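Local coordinates for protein 1-Cys peroxiredoxin (Vibrio vulnificus MO6-24/O, PDB 5K2I) that probably reduces hydrogen peroxide through a single reactive cysteine, as a 1-Cys peroxiredoxin of the thioredoxin fold, with a proposed role in nitric oxide scavenging, at residues A[11-16]-A[95-100]; A[61-66]-A[152-157]; A[123-128]-A[135-140]. All coordinates share one frame; numbering follows the deposited sequence.

Contact 1: residues A[11-16]-A[95-100]; sequences ATLSQL and LMLADG
L13 packs its isobutyl group over L97 and the start of D99, and this is the tight part of the contact. L13 CD1 lies 3.8 Å from L97 CD1, with the two side chains crossing at about a right angle. The other branch, L13 CD2, meets D99 CB at 3.6 Å. The CG of L13 stands opposite its carbonyl carbon (chi1 -68°), and from there the two methyls are shared between L97 and D99. L13, L97 and D99 are all buried. V74 and V26 also touch L13, and L29 touches L97.

The backbones meet at one point. S14 N donates to A98 O over 2.9 Å, nearly straight at 173° and on a carbonyl lone pair. A98 N returns a more bent bond to S14 O. S14 and A98 thus form a single antiparallel hydrogen-bonded pair. The strand axes lie at 119°, so the strands diverge from it.

The other side is looser and wetter. In one of its two conformers, S14 OG sits 3.3 Å from A98 CB and is bonded to a water, which accepts from G100 N. A second water donates to S14 O and M96 O. A third donates to T12 O and D99 OD1, where the two chain segments have moved apart. The carboxylate of D99 is further held by T105 and F104 N. The flat amide of Q15 passes L95 CD1, with NE2 at 3.5 Å, while its OE1 is bonded to H24.

Strand 12-17 pairs mainly with 20-25. The S14-A98 bridge ties this N-terminal hairpin to edge strand 95-98 of the central sheet, an N-terminal addition to the thioredoxin fold as found in peroxiredoxins.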
# COMPACT_ATOMS: atom_id res chain seq x y z
N ALA A 11 22.21 -14.46 12.79
CA ALA A 11 22.56 -13.05 12.71
C ALA A 11 22.12 -12.35 13.98
O ALA A 11 21.56 -12.98 14.88
CB ALA A 11 21.90 -12.41 11.48
N THR A 12 22.38 -11.05 14.06
CA THR A 12 21.97 -10.28 15.24
C THR A 12 20.98 -9.18 14.88
O THR A 12 20.89 -8.74 13.74
CB THR A 12 23.17 -9.64 15.96
OG1 THR A 12 23.77 -8.63 15.13
CG2 THR A 12 24.20 -10.70 16.30
N LEU A 13 20.22 -8.77 15.90
CA LEU A 13 19.37 -7.58 15.83
C LEU A 13 19.65 -6.78 17.08
O LEU A 13 19.92 -7.36 18.13
CB LEU A 13 17.90 -7.96 15.73
CG LEU A 13 17.45 -8.63 14.43
CD1 LEU A 13 16.04 -9.17 14.59
CD2 LEU A 13 17.52 -7.65 13.26
N SER A 14 19.60 -5.45 16.99
CA SER A 14 20.05 -4.63 18.11
C SER A 14 18.92 -3.96 18.88
O SER A 14 17.82 -3.73 18.36
CB SER A 14 21.03 -3.56 17.62
OG SER A 14 20.45 -2.69 16.67
N GLN A 15 19.20 -3.67 20.14
CA GLN A 15 18.26 -3.03 21.03
C GLN A 15 19.02 -2.13 21.98
O GLN A 15 20.09 -2.50 22.46
CB GLN A 15 17.46 -4.08 21.80
CG GLN A 15 16.37 -3.50 22.67
CD GLN A 15 15.87 -4.48 23.71
OE1 GLN A 15 16.42 -5.57 23.86
NE2 GLN A 15 14.83 -4.09 24.43
N LEU A 16 18.49 -0.94 22.25
CA LEU A 16 19.05 -0.05 23.26
C LEU A 16 18.47 -0.40 24.61
O LEU A 16 17.25 -0.42 24.77
CB LEU A 16 18.76 1.41 22.91
CG LEU A 16 19.43 2.44 23.83
CD1 LEU A 16 20.93 2.48 23.55
CD2 LEU A 16 18.80 3.80 23.63
N LEU A 95 8.63 -6.30 21.55
CA LEU A 95 10.07 -6.09 21.57
C LEU A 95 10.49 -5.39 20.28
O LEU A 95 10.28 -5.92 19.19
CB LEU A 95 10.79 -7.43 21.73
CG LEU A 95 12.31 -7.36 21.74
CD1 LEU A 95 12.83 -6.46 22.85
CD2 LEU A 95 12.87 -8.77 21.87
N MET A 96 11.08 -4.21 20.41
CA MET A 96 11.52 -3.45 19.25
C MET A 96 12.96 -3.79 18.86
O MET A 96 13.89 -3.59 19.66
CB MET A 96 11.37 -1.94 19.52
CG MET A 96 10.04 -1.55 20.15
SD MET A 96 8.59 -1.93 19.11
CE MET A 96 8.98 -0.89 17.72
N LEU A 97 13.15 -4.31 17.65
CA LEU A 97 14.46 -4.77 17.19
C LEU A 97 14.91 -4.05 15.93
O LEU A 97 14.12 -3.84 15.00
CB LEU A 97 14.43 -6.28 16.92
CG LEU A 97 14.12 -7.18 18.13
CD1 LEU A 97 13.95 -8.66 17.72
CD2 LEU A 97 15.19 -7.04 19.18
N ALA A 98 16.18 -3.69 15.91
CA ALA A 98 16.76 -2.89 14.84
C ALA A 98 17.70 -3.69 13.95
O ALA A 98 18.60 -4.41 14.43
CB ALA A 98 17.52 -1.70 15.44
N ASP A 99 17.49 -3.57 12.64
CA ASP A 99 18.39 -4.12 11.64
C ASP A 99 19.04 -2.98 10.86
O ASP A 99 18.75 -2.77 9.69
CB ASP A 99 17.60 -5.06 10.72
CG ASP A 99 18.47 -5.77 9.70
OD1 ASP A 99 19.66 -6.03 10.00
OD2 ASP A 99 17.95 -6.07 8.60
N GLY A 100 19.91 -2.21 11.52
CA GLY A 100 20.30 -0.92 10.99
C GLY A 100 21.03 -0.89 9.66
O GLY A 100 20.96 0.10 8.93
O HOH W 1 21.32 -6.30 12.14
O HOH W 2 15.78 -1.84 18.75
O HOH W 3 21.21 -2.17 14.04

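Contact 2: residues A[61-66]-A[152-157]; sequences DQLKAK and TILAAL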
# COMPACT_ATOMS: atom_id res chain seq x y z
N ASP A 61 -2.67 -9.89 23.53
CA ASP A 61 -3.25 -10.79 24.53
C ASP A 61 -3.73 -12.11 23.92
O ASP A 61 -3.51 -13.18 24.50
CB ASP A 61 -4.41 -10.10 25.27
CG ASP A 61 -3.93 -9.16 26.35
OD1 ASP A 61 -2.75 -9.26 26.75
OD2 ASP A 61 -4.74 -8.33 26.82
N GLN A 62 -4.39 -12.03 22.77
CA GLN A 62 -4.91 -13.22 22.11
C GLN A 62 -3.78 -14.09 21.59
O GLN A 62 -3.87 -15.32 21.63
CB GLN A 62 -5.86 -12.84 20.98
CG GLN A 62 -7.23 -12.40 21.45
CD GLN A 62 -8.02 -11.74 20.35
OE1 GLN A 62 -8.70 -12.41 19.57
NE2 GLN A 62 -7.95 -10.42 20.29
N LEU A 63 -2.72 -13.45 21.11
CA LEU A 63 -1.55 -14.19 20.61
C LEU A 63 -0.87 -14.95 21.75
O LEU A 63 -0.54 -16.13 21.61
CB LEU A 63 -0.57 -13.24 19.93
CG LEU A 63 -1.03 -12.68 18.58
CD1 LEU A 63 -0.17 -11.50 18.18
CD2 LEU A 63 -1.03 -13.75 17.47
N LYS A 64 -0.67 -14.29 22.88
CA LYS A 64 -0.04 -14.93 24.03
C LYS A 64 -0.92 -16.06 24.59
O LYS A 64 -0.40 -17.08 25.06
CB LYS A 64 0.30 -13.90 25.09
CG LYS A 64 1.34 -12.91 24.56
CD LYS A 64 1.95 -12.01 25.62
CE LYS A 64 3.29 -11.47 25.11
NZ LYS A 64 3.94 -10.54 26.07
N ALA A 65 -2.23 -15.89 24.50
CA ALA A 65 -3.17 -16.93 24.93
C ALA A 65 -3.05 -18.20 24.09
O ALA A 65 -3.40 -19.29 24.55
CB ALA A 65 -4.59 -16.41 24.89
N LYS A 66 -2.58 -18.06 22.85
CA LYS A 66 -2.42 -19.21 21.97
C LYS A 66 -0.98 -19.71 21.94
O LYS A 66 -0.59 -20.45 21.04
CB LYS A 66 -2.89 -18.87 20.56
CG LYS A 66 -4.37 -18.55 20.45
CD LYS A 66 -5.23 -19.79 20.68
CE LYS A 66 -6.71 -19.49 20.43
NZ LYS A 66 -7.55 -20.72 20.47
N THR A 152 -4.12 -13.07 10.55
CA THR A 152 -3.64 -14.20 9.77
C THR A 152 -2.70 -15.05 10.63
O THR A 152 -2.77 -16.27 10.61
CB THR A 152 -2.89 -13.76 8.50
OG1 THR A 152 -3.60 -12.68 7.88
CG2 THR A 152 -2.76 -14.92 7.52
N ILE A 153 -1.84 -14.37 11.38
CA ILE A 153 -0.91 -15.05 12.27
C ILE A 153 -1.65 -15.75 13.41
O ILE A 153 -1.38 -16.91 13.72
CB ILE A 153 0.13 -14.06 12.84
CG1 ILE A 153 1.09 -13.59 11.73
CG2 ILE A 153 0.90 -14.67 14.01
CD1 ILE A 153 2.00 -14.68 11.18
N LEU A 154 -2.61 -15.04 14.01
CA LEU A 154 -3.41 -15.62 15.07
C LEU A 154 -4.09 -16.92 14.61
O LEU A 154 -4.12 -17.90 15.35
CB LEU A 154 -4.46 -14.61 15.56
CG LEU A 154 -5.37 -15.10 16.68
CD1 LEU A 154 -4.58 -15.37 17.96
CD2 LEU A 154 -6.48 -14.08 16.94
N ALA A 155 -4.60 -16.92 13.39
CA ALA A 155 -5.30 -18.08 12.87
C ALA A 155 -4.34 -19.22 12.56
O ALA A 155 -4.71 -20.40 12.60
CB ALA A 155 -6.09 -17.72 11.63
N ALA A 156 -3.09 -18.88 12.25
CA ALA A 156 -2.09 -19.91 11.95
C ALA A 156 -1.73 -20.67 13.21
O ALA A 156 -1.29 -21.81 13.16
CB ALA A 156 -0.85 -19.28 11.33
N LEU A 157 -1.93 -20.03 14.36
CA LEU A 157 -1.67 -20.67 15.64
C LEU A 157 -2.74 -21.71 15.92
O LEU A 157 -2.64 -22.45 16.90
CB LEU A 157 -1.62 -19.63 16.76
CG LEU A 157 -0.51 -18.58 16.66
CD1 LEU A 157 -0.76 -17.45 17.64
CD2 LEU A 157 0.84 -19.22 16.93
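The helical segments 61-65 and 152-156 run nearly parallel, with 18° between their directions and axes 10.0 Å apart at closest approach. L63 faces L154 with CA atoms 6.0 Å apart, and K66 faces L157 near the C-terminal ends. No hydrogen bond crosses between the segments.

L63 carries the buried side. Its CG is opposite the carbonyl carbon (chi1 -71°), and the CD2 branch reaches across to three residues of segment 152-157. L157 CD1 is nearest to this methyl at 3.7 Å, the two side chains crossing at about a right angle. L154 CD1 lies 3.9 Å away, and I153 CG2 touches more distantly.

The two helices pack side by side against one face of the central sheet, as in thioredoxin-fold proteins. I153 continues from this seam onto A126, I128 and V36 of the strands beneath, and Y56 touches both L63 and I153.

L154 works on the outer side. With CG opposite the backbone N (chi1 180°), its CD1 comes 3.7 Å from Q62 O, and CD2 meets Q62 OE1. K66 adds only its aliphatic part. Its CB lies 3.9 Å from L157 CD1 and its CG touches L154 CD1, while the chain bends at chi2 and carries the amino group away from the other helix. Q62 and K66 are both exposed.

Contact 3: residues A[123-128]-A[135-140]; sequences QRYAMI and TTLNVE
M127 and L137 lie side by side and point the same way, with M127 CG 3.7 Å from L137 CD1. The same methyl of L137 reaches Y125 CD1 at 4.0 Å. V139 CG2 joins this face beside Y125 CB. I128 and T136 pair on the other face, where I128 CD1 touches T136 OG1.

Between the two faces runs an antiparallel ladder. A126 and N138 exchange two backbone bonds, N138 N to A126 O being almost straight at 178°. At one end I128 O accepts from both T135 N and T136 N, a classic beta bulge. At the other, E140 N donates to R124 O.

The polar edge lies beyond. R124 NH1 meets E140 OE1 at 2.9 Å in a salt bridge. The oxygen uses its syn lone pair and lies near the guanidinium plane, while the carboxylate is turned 89° from that plane. A water joins the same oxygen to R124 N. T47 OG1 and P46 O take the other R124 nitrogens, and F145 of the second subunit packs on R124.

This hairpin borders strand 34-40 through 123-128. Helix 150-156 covers A126 and I128, and helix 103-108 covers Y125 and M127.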
# COMPACT_ATOMS: atom_id res chain seq x y z
N GLN A 123 10.86 -5.54 3.17
CA GLN A 123 9.47 -5.80 2.80
C GLN A 123 8.65 -6.01 4.06
O GLN A 123 9.20 -6.34 5.12
CB GLN A 123 9.38 -7.03 1.90
CG GLN A 123 10.07 -6.84 0.54
CD GLN A 123 10.15 -8.14 -0.25
OE1 GLN A 123 11.22 -8.54 -0.72
NE2 GLN A 123 9.01 -8.82 -0.38
N ARG A 124 7.33 -5.87 3.93
CA ARG A 124 6.41 -6.24 5.00
C ARG A 124 6.21 -7.75 5.03
O ARG A 124 5.90 -8.35 4.02
CB ARG A 124 5.05 -5.56 4.80
CG ARG A 124 5.12 -4.06 4.91
CD ARG A 124 3.74 -3.42 4.79
NE ARG A 124 3.83 -1.96 4.80
CZ ARG A 124 4.03 -1.24 3.70
NH1 ARG A 124 4.16 -1.83 2.52
NH2 ARG A 124 4.12 0.09 3.78
N TYR A 125 6.41 -8.35 6.20
CA TYR A 125 6.15 -9.76 6.37
C TYR A 125 5.87 -10.05 7.84
O TYR A 125 6.17 -9.23 8.72
CB TYR A 125 7.33 -10.63 5.86
CG TYR A 125 8.62 -10.44 6.65
CD1 TYR A 125 8.81 -11.07 7.88
CD2 TYR A 125 9.64 -9.62 6.18
CE1 TYR A 125 9.97 -10.89 8.62
CE2 TYR A 125 10.82 -9.45 6.91
CZ TYR A 125 10.96 -10.08 8.13
OH TYR A 125 12.12 -9.88 8.85
N ALA A 126 5.36 -11.24 8.11
CA ALA A 126 5.21 -11.70 9.48
C ALA A 126 5.52 -13.18 9.54
O ALA A 126 5.23 -13.92 8.59
CB ALA A 126 3.82 -11.41 10.02
N MET A 127 6.13 -13.58 10.65
CA MET A 127 6.56 -14.94 10.88
C MET A 127 6.08 -15.48 12.22
O MET A 127 5.98 -14.72 13.20
CB MET A 127 8.08 -15.04 10.92
CG MET A 127 8.83 -14.79 9.68
SD MET A 127 10.57 -14.86 10.17
CE MET A 127 11.30 -14.71 8.55
N ILE A 128 5.84 -16.78 12.26
CA ILE A 128 5.86 -17.52 13.51
C ILE A 128 7.15 -18.34 13.52
O ILE A 128 7.43 -19.08 12.57
CB ILE A 128 4.64 -18.45 13.67
CG1 ILE A 128 3.35 -17.63 13.62
CG2 ILE A 128 4.74 -19.27 14.96
CD1 ILE A 128 2.09 -18.48 13.46
N THR A 135 8.36 -21.32 11.06
CA THR A 135 7.26 -22.26 10.87
C THR A 135 6.22 -21.70 9.90
O THR A 135 5.68 -22.42 9.06
CB THR A 135 6.59 -22.60 12.21
OG1 THR A 135 7.55 -23.25 13.05
CG2 THR A 135 5.38 -23.49 12.01
N THR A 136 5.96 -20.40 10.04
CA THR A 136 5.00 -19.68 9.19
C THR A 136 5.66 -18.40 8.68
O THR A 136 6.26 -17.68 9.47
CB THR A 136 3.71 -19.31 9.94
OG1 THR A 136 3.01 -20.50 10.34
CG2 THR A 136 2.80 -18.47 9.06
N LEU A 137 5.55 -18.13 7.38
CA LEU A 137 6.04 -16.87 6.81
C LEU A 137 5.01 -16.34 5.83
O LEU A 137 4.69 -17.01 4.82
CB LEU A 137 7.39 -17.05 6.11
CG LEU A 137 7.85 -15.87 5.25
CD1 LEU A 137 8.09 -14.62 6.09
CD2 LEU A 137 9.12 -16.24 4.51
N ASN A 138 4.48 -15.16 6.12
CA ASN A 138 3.52 -14.48 5.25
C ASN A 138 4.15 -13.19 4.76
O ASN A 138 4.49 -12.33 5.57
CB ASN A 138 2.20 -14.17 5.97
CG ASN A 138 1.48 -15.42 6.45
OD1 ASN A 138 1.59 -16.47 5.84
ND2 ASN A 138 0.72 -15.29 7.54
N VAL A 139 4.32 -13.05 3.45
CA VAL A 139 4.96 -11.88 2.86
C VAL A 139 3.92 -11.07 2.08
O VAL A 139 3.09 -11.64 1.35
CB VAL A 139 6.13 -12.30 1.92
CG1 VAL A 139 6.81 -11.08 1.36
CG2 VAL A 139 7.13 -13.17 2.69
N GLU A 140 3.95 -9.75 2.24
CA GLU A 140 3.04 -8.89 1.48
C GLU A 140 3.24 -9.08 -0.02
O GLU A 140 4.36 -9.19 -0.51
CB GLU A 140 3.25 -7.41 1.86
CG GLU A 140 2.25 -6.44 1.21
CD GLU A 140 2.56 -4.97 1.43
OE1 GLU A 140 3.73 -4.60 1.66
OE2 GLU A 140 1.60 -4.16 1.34
O HOH W 4 6.30 -5.30 1.27

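In the fold
Contact 1 and contact 3 both reach the central mixed sheet, on opposite sides of the chain's centre and about 17 Å apart between centres. Both lie nearer that centre than contact 2, each with buried side chains (L13 and L97, Y125 and M127) and a partly exposed side. Contact 3 is a continuous strand ladder ending in a salt bridge close to the second subunit. Contact 1 is a single bridge to the N-terminal hairpin, with bridging waters. Contact 2, the outermost, has no hydrogen bond across it and is mostly apolar, with a buried seam and an exposed rim. Contacts 2 and 3 touch: the side chain of I128 meets helix 150-156 and L157. Contact 1 touches neither.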